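PDB 2PX0: flagellar biosynthesis protein flhF from Bacillus subtilis, which binds and hydrolyses GTP as a homodimeric GTPase of the signal-recognition-particle family and is needed for building the bacterial flagellum. Local coordinates for residues Phe210-Thr223 with Val239-Thr252. Sequence-based numbering, arbitrary orientation.
Sequences FESSIQSFLVLSAT and VPVNQYIFTKIDET. With GNP (phosphoaminophosphonic acid-guanylate ester), chain J.
Strands 214-221 and 243-247 run parallel as neighbours in the sheet, their axes 25° apart, joined by a backbone ladder in which Ile-245 N donates to Leu-218 O (3.0 Å), Leu-220 N to Ile-245 O, Thr-247 N to Leu-220 O and Ala-222 N to Thr-247 O. On one face, Ile-245 CD1 reaches Phe-217 CB at 3.6 Å while Val-219 CG2 leans on Ile-245 CB; branched and aromatic residues suit this buried layer, which helix 118-132 covers. On the other, CG swung opposite the backbone N (chi1 177°) lays Leu-218 beside Tyr-244 and brings CD2 to the ring edge at CE1, 3.4 Å away. Leu-220 lies alongside Phe-246, CB to CE1 4.0 Å. With helix 226-232 between them, the strands form a beta-alpha-beta unit of the P-loop GTPase fold. Near the start, Ser-216 OG donates to Pro-240 O (2.9 Å), a short polar side chain tying the incoming loop to the strand. Beyond the strand end, Asp-250 OD1 accepts from GNP N1 at 3.1 Å; a carboxylate suits guanine's N-H donors, though its bonds to N2 are weak, consistent with guanine selection in P-loop GTPases. The methyl of Ala-222 packs on Ile-249 CG2, and Ala-222 O accepts from Lys-225 NZ of the second subunit.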
ATOM      1  N   PHE A 210     -19.897 -18.437  -4.581  1.00 85.64           N
ATOM      2  CA  PHE A 210     -19.279 -18.330  -5.907  1.00 86.02           C
ATOM      3  C   PHE A 210     -19.971 -19.212  -6.952  1.00 85.35           C
ATOM      4  O   PHE A 210     -19.790 -20.430  -6.989  1.00 84.45           O
ATOM      5  CB  PHE A 210     -17.775 -18.661  -5.865  1.00 87.63           C
ATOM      6  CG  PHE A 210     -16.938 -17.638  -5.128  1.00 90.68           C
ATOM      7  CD1 PHE A 210     -16.934 -16.298  -5.520  1.00 90.22           C
ATOM      8  CD2 PHE A 210     -16.142 -18.018  -4.043  1.00 91.99           C
ATOM      9  CE1 PHE A 210     -16.153 -15.351  -4.843  1.00 90.04           C
ATOM     10  CE2 PHE A 210     -15.357 -17.075  -3.358  1.00 91.51           C
ATOM     11  CZ  PHE A 210     -15.365 -15.744  -3.763  1.00 90.11           C
ATOM     12  N   GLU A 211     -20.776 -18.571  -7.796  1.00 85.29           N
ATOM     13  CA  GLU A 211     -21.512 -19.238  -8.865  1.00 83.27           C
ATOM     14  C   GLU A 211     -21.772 -18.272 -10.021  1.00 80.86           C
ATOM     15  O   GLU A 211     -21.529 -17.071  -9.912  1.00 79.91           O
ATOM     16  CB  GLU A 211     -22.849 -19.783  -8.354  1.00 84.06           C
ATOM     17  CG  GLU A 211     -23.653 -18.809  -7.523  1.00 85.64           C
ATOM     18  CD  GLU A 211     -23.192 -18.786  -6.073  1.00 88.26           C
ATOM     19  OE1 GLU A 211     -23.152 -19.875  -5.449  1.00 88.61           O
ATOM     20  OE2 GLU A 211     -22.876 -17.688  -5.556  1.00 88.87           O
ATOM     21  N   SER A 212     -22.268 -18.818 -11.123  1.00 78.73           N
ATOM     22  CA  SER A 212     -22.574 -18.061 -12.332  1.00 76.30           C
ATOM     23  C   SER A 212     -22.968 -16.607 -12.100  1.00 76.14           C
ATOM     24  O   SER A 212     -22.530 -15.713 -12.832  1.00 75.79           O
ATOM     25  CB  SER A 212     -23.697 -18.764 -13.099  1.00 75.22           C
ATOM     26  OG  SER A 212     -24.033 -18.059 -14.278  1.00 72.36           O
ATOM     27  N   SER A 213     -23.794 -16.375 -11.084  1.00 75.54           N
ATOM     28  CA  SER A 213     -24.283 -15.033 -10.762  1.00 73.40           C
ATOM     29  C   SER A 213     -23.234 -13.986 -10.354  1.00 70.53           C
ATOM     30  O   SER A 213     -23.444 -12.792 -10.556  1.00 69.01           O
ATOM     31  CB  SER A 213     -25.360 -15.133  -9.666  1.00 75.67           C
ATOM     32  OG  SER A 213     -24.903 -15.874  -8.534  1.00 78.24           O
ATOM     33  N   ILE A 214     -22.112 -14.429  -9.794  1.00 68.44           N
ATOM     34  CA  ILE A 214     -21.065 -13.516  -9.338  1.00 66.02           C
ATOM     35  C   ILE A 214     -19.961 -13.180 -10.350  1.00 65.41           C
ATOM     36  O   ILE A 214     -19.659 -13.965 -11.246  1.00 66.32           O
ATOM     37  CB  ILE A 214     -20.419 -14.057  -8.040  1.00 63.74           C
ATOM     38  CG1 ILE A 214     -21.422 -13.948  -6.893  1.00 63.07           C
ATOM     39  CG2 ILE A 214     -19.166 -13.285  -7.705  1.00 62.78           C
ATOM     40  CD1 ILE A 214     -20.849 -14.346  -5.538  1.00 63.82           C
ATOM     41  N   GLN A 215     -19.366 -11.997 -10.186  1.00 64.49           N
ATOM     42  CA  GLN A 215     -18.282 -11.499 -11.041  1.00 63.15           C
ATOM     43  C   GLN A 215     -17.248 -10.807 -10.128  1.00 62.48           C
ATOM     44  O   GLN A 215     -17.260  -9.581  -9.993  1.00 63.56           O
ATOM     45  CB  GLN A 215     -18.855 -10.496 -12.057  1.00 61.74           C
ATOM     46  CG  GLN A 215     -17.882 -10.012 -13.129  1.00 59.84           C
ATOM     47  CD  GLN A 215     -18.545  -9.063 -14.115  1.00 60.11           C
ATOM     48  OE1 GLN A 215     -19.609  -9.364 -14.657  1.00 61.09           O
ATOM     49  NE2 GLN A 215     -17.915  -7.921 -14.361  1.00 59.04           N
ATOM     50  N   SER A 216     -16.360 -11.595  -9.518  1.00 60.50           N
ATOM     51  CA  SER A 216     -15.346 -11.091  -8.583  1.00 58.54           C
ATOM     52  C   SER A 216     -14.174 -10.305  -9.169  1.00 55.09           C
ATOM     53  O   SER A 216     -13.775 -10.514 -10.315  1.00 53.06           O
ATOM     54  CB  SER A 216     -14.799 -12.247  -7.750  1.00 62.39           C
ATOM     55  OG  SER A 216     -14.221 -13.241  -8.587  1.00 67.98           O
ATOM     56  N   PHE A 217     -13.611  -9.421  -8.343  1.00 51.41           N
ATOM     57  CA  PHE A 217     -12.509  -8.543  -8.740  1.00 48.64           C
ATOM     58  C   PHE A 217     -11.425  -8.440  -7.673  1.00 46.80           C
ATOM     59  O   PHE A 217     -11.662  -7.859  -6.615  1.00 46.74           O
ATOM     60  CB  PHE A 217     -13.058  -7.144  -9.000  1.00 47.89           C
ATOM     61  CG  PHE A 217     -13.909  -7.043 -10.231  1.00 45.13           C
ATOM     62  CD1 PHE A 217     -13.320  -6.872 -11.481  1.00 43.04           C
ATOM     63  CD2 PHE A 217     -15.296  -7.129 -10.139  1.00 42.77           C
ATOM     64  CE1 PHE A 217     -14.094  -6.789 -12.613  1.00 43.13           C
ATOM     65  CE2 PHE A 217     -16.083  -7.048 -11.259  1.00 41.98           C
ATOM     66  CZ  PHE A 217     -15.482  -6.877 -12.507  1.00 45.79           C
ATOM     67  N   LEU A 218     -10.234  -8.966  -7.958  1.00 42.78           N
ATOM     68  CA  LEU A 218      -9.146  -8.928  -6.991  1.00 39.48           C
ATOM     69  C   LEU A 218      -8.495  -7.547  -6.952  1.00 39.43           C
ATOM     70  O   LEU A 218      -7.890  -7.104  -7.925  1.00 40.68           O
ATOM     71  CB  LEU A 218      -8.117 -10.004  -7.325  1.00 37.20           C
ATOM     72  CG  LEU A 218      -6.864 -10.046  -6.440  1.00 39.36           C
ATOM     73  CD1 LEU A 218      -7.218 -10.330  -4.985  1.00 37.49           C
ATOM     74  CD2 LEU A 218      -5.937 -11.115  -6.956  1.00 40.63           C
ATOM     75  N   VAL A 219      -8.602  -6.871  -5.814  1.00 38.60           N
ATOM     76  CA  VAL A 219      -8.059  -5.527  -5.678  1.00 40.60           C
ATOM     77  C   VAL A 219      -6.653  -5.385  -5.099  1.00 40.95           C
ATOM     78  O   VAL A 219      -6.443  -5.601  -3.904  1.00 44.71           O
ATOM     79  CB  VAL A 219      -9.030  -4.651  -4.842  1.00 40.50           C
ATOM     80  CG1 VAL A 219      -8.383  -3.319  -4.479  1.00 39.25           C
ATOM     81  CG2 VAL A 219     -10.312  -4.415  -5.640  1.00 39.99           C
ATOM     82  N   LEU A 220      -5.699  -4.999  -5.945  1.00 37.62           N
ATOM     83  CA  LEU A 220      -4.317  -4.806  -5.506  1.00 35.07           C
ATOM     84  C   LEU A 220      -3.927  -3.375  -5.811  1.00 36.60           C
ATOM     85  O   LEU A 220      -4.492  -2.763  -6.735  1.00 37.08           O
ATOM     86  CB  LEU A 220      -3.351  -5.724  -6.249  1.00 32.41           C
ATOM     87  CG  LEU A 220      -3.514  -7.233  -6.177  1.00 30.19           C
ATOM     88  CD1 LEU A 220      -2.392  -7.838  -6.962  1.00 28.33           C
ATOM     89  CD2 LEU A 220      -3.493  -7.724  -4.759  1.00 31.42           C
ATOM     90  N   SER A 221      -2.956  -2.855  -5.054  1.00 34.24           N
ATOM     91  CA  SER A 221      -2.499  -1.495  -5.237  1.00 33.65           C
ATOM     92  C   SER A 221      -1.210  -1.393  -6.031  1.00 36.46           C
ATOM     93  O   SER A 221      -0.283  -2.174  -5.831  1.00 38.03           O
ATOM     94  CB  SER A 221      -2.304  -0.827  -3.898  1.00 32.26           C
ATOM     95  OG  SER A 221      -1.624   0.409  -4.066  1.00 34.45           O
ATOM     96  N   ALA A 222      -1.169  -0.408  -6.930  1.00 37.38           N
ATOM     97  CA  ALA A 222      -0.025  -0.139  -7.796  1.00 36.03           C
ATOM     98  C   ALA A 222       1.208   0.333  -7.014  1.00 35.93           C
ATOM     99  O   ALA A 222       2.244   0.677  -7.591  1.00 38.50           O
ATOM    100  CB  ALA A 222      -0.420   0.904  -8.848  1.00 30.77           C
ATOM    101  N   THR A 223       1.110   0.335  -5.697  1.00 35.01           N
ATOM    102  CA  THR A 223       2.233   0.782  -4.888  1.00 36.65           C
ATOM    103  C   THR A 223       3.030  -0.374  -4.272  1.00 35.09           C
ATOM    104  O   THR A 223       4.184  -0.206  -3.897  1.00 32.98           O
ATOM    105  CB  THR A 223       1.748   1.736  -3.780  1.00 37.28           C
ATOM    106  OG1 THR A 223       0.928   2.756  -4.359  1.00 36.40           O
ATOM    107  CG2 THR A 223       2.918   2.407  -3.125  1.00 38.67           C
ATOM    108  N   VAL A 239      -9.758 -19.647  -5.020  1.00 65.97           N
ATOM    109  CA  VAL A 239     -10.868 -18.759  -5.372  1.00 64.20           C
ATOM    110  C   VAL A 239     -10.757 -18.182  -6.779  1.00 63.39           C
ATOM    111  O   VAL A 239      -9.723 -17.643  -7.164  1.00 62.58           O
ATOM    112  CB  VAL A 239     -10.981 -17.589  -4.401  1.00 62.62           C
ATOM    113  CG1 VAL A 239      -9.622 -16.985  -4.173  1.00 62.79           C
ATOM    114  CG2 VAL A 239     -11.936 -16.544  -4.971  1.00 61.54           C
ATOM    115  N   PRO A 240     -11.842 -18.273  -7.554  1.00 62.86           N
ATOM    116  CA  PRO A 240     -11.896 -17.773  -8.926  1.00 63.62           C
ATOM    117  C   PRO A 240     -11.936 -16.247  -9.008  1.00 63.51           C
ATOM    118  O   PRO A 240     -12.626 -15.595  -8.226  1.00 65.56           O
ATOM    119  CB  PRO A 240     -13.171 -18.417  -9.461  1.00 63.35           C
ATOM    120  CG  PRO A 240     -14.063 -18.369  -8.266  1.00 62.73           C
ATOM    121  CD  PRO A 240     -13.141 -18.839  -7.152  1.00 62.74           C
ATOM    122  N   VAL A 241     -11.206 -15.687  -9.966  1.00 61.55           N
ATOM    123  CA  VAL A 241     -11.160 -14.244 -10.155  1.00 59.26           C
ATOM    124  C   VAL A 241     -11.335 -13.903 -11.637  1.00 60.02           C
ATOM    125  O   VAL A 241     -10.640 -14.447 -12.490  1.00 62.13           O
ATOM    126  CB  VAL A 241      -9.818 -13.687  -9.655  1.00 57.20           C
ATOM    127  CG1 VAL A 241      -9.727 -12.210  -9.924  1.00 56.75           C
ATOM    128  CG2 VAL A 241      -9.672 -13.956  -8.178  1.00 55.87           C
ATOM    129  N   ASN A 242     -12.264 -13.000 -11.935  1.00 59.86           N
ATOM    130  CA  ASN A 242     -12.540 -12.576 -13.308  1.00 60.24           C
ATOM    131  C   ASN A 242     -11.527 -11.566 -13.872  1.00 60.21           C
ATOM    132  O   ASN A 242     -10.947 -11.775 -14.939  1.00 61.21           O
ATOM    133  CB  ASN A 242     -13.935 -11.943 -13.401  1.00 60.33           C
ATOM    134  CG  ASN A 242     -15.029 -12.852 -12.894  1.00 62.86           C
ATOM    135  OD1 ASN A 242     -15.027 -13.266 -11.729  1.00 64.18           O
ATOM    136  ND2 ASN A 242     -15.985 -13.164 -13.767  1.00 62.71           N
ATOM    137  N   GLN A 243     -11.332 -10.466 -13.156  1.00 59.49           N
ATOM    138  CA  GLN A 243     -10.429  -9.404 -13.586  1.00 59.07           C
ATOM    139  C   GLN A 243      -9.532  -8.968 -12.446  1.00 59.08           C
ATOM    140  O   GLN A 243      -9.435  -9.639 -11.428  1.00 62.02           O
ATOM    141  CB  GLN A 243     -11.230  -8.187 -14.050  1.00 60.28           C
ATOM    142  CG  GLN A 243     -12.117  -8.415 -15.251  1.00 59.63           C
ATOM    143  CD  GLN A 243     -11.326  -8.437 -16.527  1.00 59.88           C
ATOM    144  OE1 GLN A 243     -10.721  -7.430 -16.918  1.00 56.52           O
ATOM    145  NE2 GLN A 243     -11.317  -9.591 -17.190  1.00 61.08           N
ATOM    146  N   TYR A 244      -8.906  -7.813 -12.623  1.00 57.42           N
ATOM    147  CA  TYR A 244      -8.001  -7.240 -11.636  1.00 53.95           C
ATOM    148  C   TYR A 244      -8.252  -5.738 -11.508  1.00 52.53           C
ATOM    149  O   TYR A 244      -8.545  -5.052 -12.495  1.00 52.57           O
ATOM    150  CB  TYR A 244      -6.561  -7.376 -12.101  1.00 55.08           C
ATOM    151  CG  TYR A 244      -5.793  -8.600 -11.706  1.00 55.23           C
ATOM    152  CD1 TYR A 244      -5.734  -9.023 -10.383  1.00 55.50           C
ATOM    153  CD2 TYR A 244      -4.978  -9.240 -12.636  1.00 55.35           C
ATOM    154  CE1 TYR A 244      -4.864 -10.046  -9.996  1.00 54.22           C
ATOM    155  CE2 TYR A 244      -4.114 -10.255 -12.261  1.00 54.58           C
ATOM    156  CZ  TYR A 244      -4.058 -10.649 -10.945  1.00 52.54           C
ATOM    157  OH  TYR A 244      -3.180 -11.636 -10.595  1.00 51.85           O
ATOM    158  N   ILE A 245      -8.097  -5.217 -10.299  1.00 49.07           N
ATOM    159  CA  ILE A 245      -8.242  -3.785 -10.095  1.00 45.19           C
ATOM    160  C   ILE A 245      -6.967  -3.251  -9.436  1.00 45.18           C
ATOM    161  O   ILE A 245      -6.594  -3.648  -8.320  1.00 45.78           O
ATOM    162  CB  ILE A 245      -9.474  -3.458  -9.256  1.00 42.30           C
ATOM    163  CG1 ILE A 245     -10.719  -3.940 -10.001  1.00 44.06           C
ATOM    164  CG2 ILE A 245      -9.575  -1.961  -9.043  1.00 40.48           C
ATOM    165  CD1 ILE A 245     -12.033  -3.654  -9.299  1.00 46.76           C
ATOM    166  N   PHE A 246      -6.278  -2.381 -10.166  1.00 41.14           N
ATOM    167  CA  PHE A 246      -5.052  -1.789  -9.682  1.00 39.36           C
ATOM    168  C   PHE A 246      -5.347  -0.359  -9.326  1.00 37.96           C
ATOM    169  O   PHE A 246      -5.738   0.438 -10.169  1.00 35.03           O
ATOM    170  CB  PHE A 246      -3.956  -1.875 -10.750  1.00 42.32           C
ATOM    171  CG  PHE A 246      -3.344  -3.243 -10.865  1.00 46.46           C
ATOM    172  CD1 PHE A 246      -2.454  -3.708  -9.896  1.00 47.73           C
ATOM    173  CD2 PHE A 246      -3.708  -4.100 -11.895  1.00 45.51           C
ATOM    174  CE1 PHE A 246      -1.949  -4.997  -9.951  1.00 45.34           C
ATOM    175  CE2 PHE A 246      -3.204  -5.387 -11.952  1.00 44.39           C
ATOM    176  CZ  PHE A 246      -2.326  -5.836 -10.979  1.00 44.82           C
ATOM    177  N   THR A 247      -5.157  -0.039  -8.056  1.00 36.39           N
ATOM    178  CA  THR A 247      -5.432   1.297  -7.584  1.00 35.16           C
ATOM    179  C   THR A 247      -4.186   2.161  -7.442  1.00 35.79           C
ATOM    180  O   THR A 247      -3.059   1.693  -7.570  1.00 36.92           O
ATOM    181  CB  THR A 247      -6.116   1.239  -6.230  1.00 34.72           C
ATOM    182  OG1 THR A 247      -5.193   0.702  -5.278  1.00 38.36           O
ATOM    183  CG2 THR A 247      -7.372   0.358  -6.289  1.00 31.27           C
ATOM    184  N   LYS A 248      -4.413   3.442  -7.198  1.00 34.95           N
ATOM    185  CA  LYS A 248      -3.350   4.396  -6.968  1.00 34.72           C
ATOM    186  C   LYS A 248      -2.258   4.501  -8.031  1.00 36.22           C
ATOM    187  O   LYS A 248      -1.098   4.805  -7.710  1.00 35.65           O
ATOM    188  CB  LYS A 248      -2.730   4.097  -5.602  1.00 35.59           C
ATOM    189  CG  LYS A 248      -3.760   3.585  -4.609  1.00 33.81           C
ATOM    190  CD  LYS A 248      -3.232   3.555  -3.199  1.00 35.69           C
ATOM    191  CE  LYS A 248      -4.374   3.235  -2.242  1.00 38.24           C
ATOM    192  NZ  LYS A 248      -3.983   3.327  -0.815  1.00 36.04           N
ATOM    193  N   ILE A 249      -2.621   4.292  -9.295  1.00 37.57           N
ATOM    194  CA  ILE A 249      -1.636   4.399 -10.364  1.00 38.52           C
ATOM    195  C   ILE A 249      -1.123   5.828 -10.405  1.00 40.06           C
ATOM    196  O   ILE A 249      -0.039   6.096 -10.913  1.00 43.77           O
ATOM    197  CB  ILE A 249      -2.219   4.029 -11.738  1.00 37.17           C
ATOM    198  CG1 ILE A 249      -3.361   4.969 -12.093  1.00 38.39           C
ATOM    199  CG2 ILE A 249      -2.691   2.574 -11.735  1.00 35.48           C
ATOM    200  CD1 ILE A 249      -3.964   4.681 -13.471  1.00 41.69           C
ATOM    201  N   ASP A 250      -1.906   6.742  -9.853  1.00 40.84           N
ATOM    202  CA  ASP A 250      -1.523   8.138  -9.808  1.00 42.16           C
ATOM    203  C   ASP A 250      -0.633   8.357  -8.603  1.00 43.79           C
ATOM    204  O   ASP A 250      -0.250   9.488  -8.317  1.00 45.43           O
ATOM    205  CB  ASP A 250      -2.751   9.013  -9.634  1.00 45.71           C
ATOM    206  CG  ASP A 250      -3.354   8.890  -8.238  1.00 48.25           C
ATOM    207  OD1 ASP A 250      -3.784   7.774  -7.879  1.00 47.50           O
ATOM    208  OD2 ASP A 250      -3.397   9.903  -7.497  1.00 50.03           O
ATOM    209  N   GLU A 251      -0.306   7.288  -7.887  1.00 44.31           N
ATOM    210  CA  GLU A 251       0.507   7.417  -6.683  1.00 44.14           C
ATOM    211  C   GLU A 251       1.846   6.689  -6.778  1.00 44.30           C
ATOM    212  O   GLU A 251       2.744   6.907  -5.950  1.00 43.18           O
ATOM    213  CB  GLU A 251      -0.293   6.891  -5.492  1.00 44.54           C
ATOM    214  CG  GLU A 251       0.176   7.378  -4.145  1.00 44.81           C
ATOM    215  CD  GLU A 251      -0.867   7.126  -3.073  1.00 46.94           C
ATOM    216  OE1 GLU A 251      -2.067   7.321  -3.355  1.00 49.31           O
ATOM    217  OE2 GLU A 251      -0.497   6.744  -1.947  1.00 49.47           O
ATOM    218  N   THR A 252       1.974   5.825  -7.785  1.00 42.47           N
ATOM    219  CA  THR A 252       3.196   5.054  -7.982  1.00 39.83           C
ATOM    220  C   THR A 252       4.127   5.763  -8.956  1.00 40.43           C
ATOM    221  O   THR A 252       3.752   6.769  -9.535  1.00 41.67           O
ATOM    222  CB  THR A 252       2.858   3.630  -8.480  1.00 37.74           C
ATOM    223  OG1 THR A 252       4.058   2.858  -8.605  1.00 35.99           O
ATOM    224  CG2 THR A 252       2.130   3.685  -9.797  1.00 37.04           C
TER
HETATM  225  PG  GNP J   1      -9.783  -1.791   4.002  1.00 44.64           P
HETATM  226  O1G GNP J   1      -9.033  -1.349   5.211  1.00 42.09           O
HETATM  227  O2G GNP J   1     -11.305  -1.881   4.249  1.00 45.58           O
HETATM  228  O3G GNP J   1      -9.258  -3.061   3.436  1.00 42.09           O
HETATM  229  N3B GNP J   1      -9.507  -0.488   2.976  1.00 46.35           N
HETATM  230  PB  GNP J   1     -10.160  -0.452   1.461  1.00 49.73           P
HETATM  231  O1B GNP J   1      -9.536  -1.437   0.598  1.00 47.24           O
HETATM  232  O2B GNP J   1     -11.646  -0.495   1.659  1.00 48.35           O
HETATM  233  O3A GNP J   1      -9.625   1.038   1.084  1.00 50.60           O
HETATM  234  PA  GNP J   1     -10.330   2.409   1.255  1.00 51.64           P
HETATM  235  O1A GNP J   1     -11.497   2.529   0.333  1.00 50.55           O
HETATM  236  O2A GNP J   1     -10.523   2.556   2.753  1.00 50.62           O
HETATM  237  O5' GNP J   1      -9.282   3.390   0.785  1.00 47.60           O
HETATM  238  C5' GNP J   1      -8.044   3.496   1.490  1.00 47.87           C
HETATM  239  C4' GNP J   1      -7.304   4.715   1.083  1.00 48.78           C
HETATM  240  O4' GNP J   1      -6.746   4.723  -0.190  1.00 48.06           O
HETATM  241  C3' GNP J   1      -8.171   6.007   1.173  1.00 49.14           C
HETATM  242  O3' GNP J   1      -7.484   7.048   1.870  1.00 50.38           O
HETATM  243  C2' GNP J   1      -8.403   6.376  -0.287  1.00 50.32           C
HETATM  244  O2' GNP J   1      -8.604   7.739  -0.510  1.00 52.99           O
HETATM  245  C1' GNP J   1      -7.145   5.867  -0.907  1.00 48.36           C
HETATM  246  N9  GNP J   1      -7.369   5.543  -2.334  1.00 43.97           N
HETATM  247  C8  GNP J   1      -8.287   4.520  -2.828  1.00 43.88           C
HETATM  248  N7  GNP J   1      -8.256   4.487  -4.135  1.00 44.02           N
HETATM  249  C5  GNP J   1      -7.275   5.532  -4.497  1.00 42.17           C
HETATM  250  C6  GNP J   1      -6.819   5.957  -5.812  1.00 43.61           C
HETATM  251  O6  GNP J   1      -7.131   5.566  -6.867  1.00 42.46           O
HETATM  252  N1  GNP J   1      -5.877   6.976  -5.709  1.00 47.50           N
HETATM  253  C2  GNP J   1      -5.516   7.429  -4.443  1.00 47.13           C
HETATM  254  N2  GNP J   1      -4.536   8.467  -4.550  1.00 46.55           N
HETATM  255  N3  GNP J   1      -5.873   7.108  -3.263  1.00 44.29           N
HETATM  256  C4  GNP J   1      -6.789   6.112  -3.377  1.00 41.90           C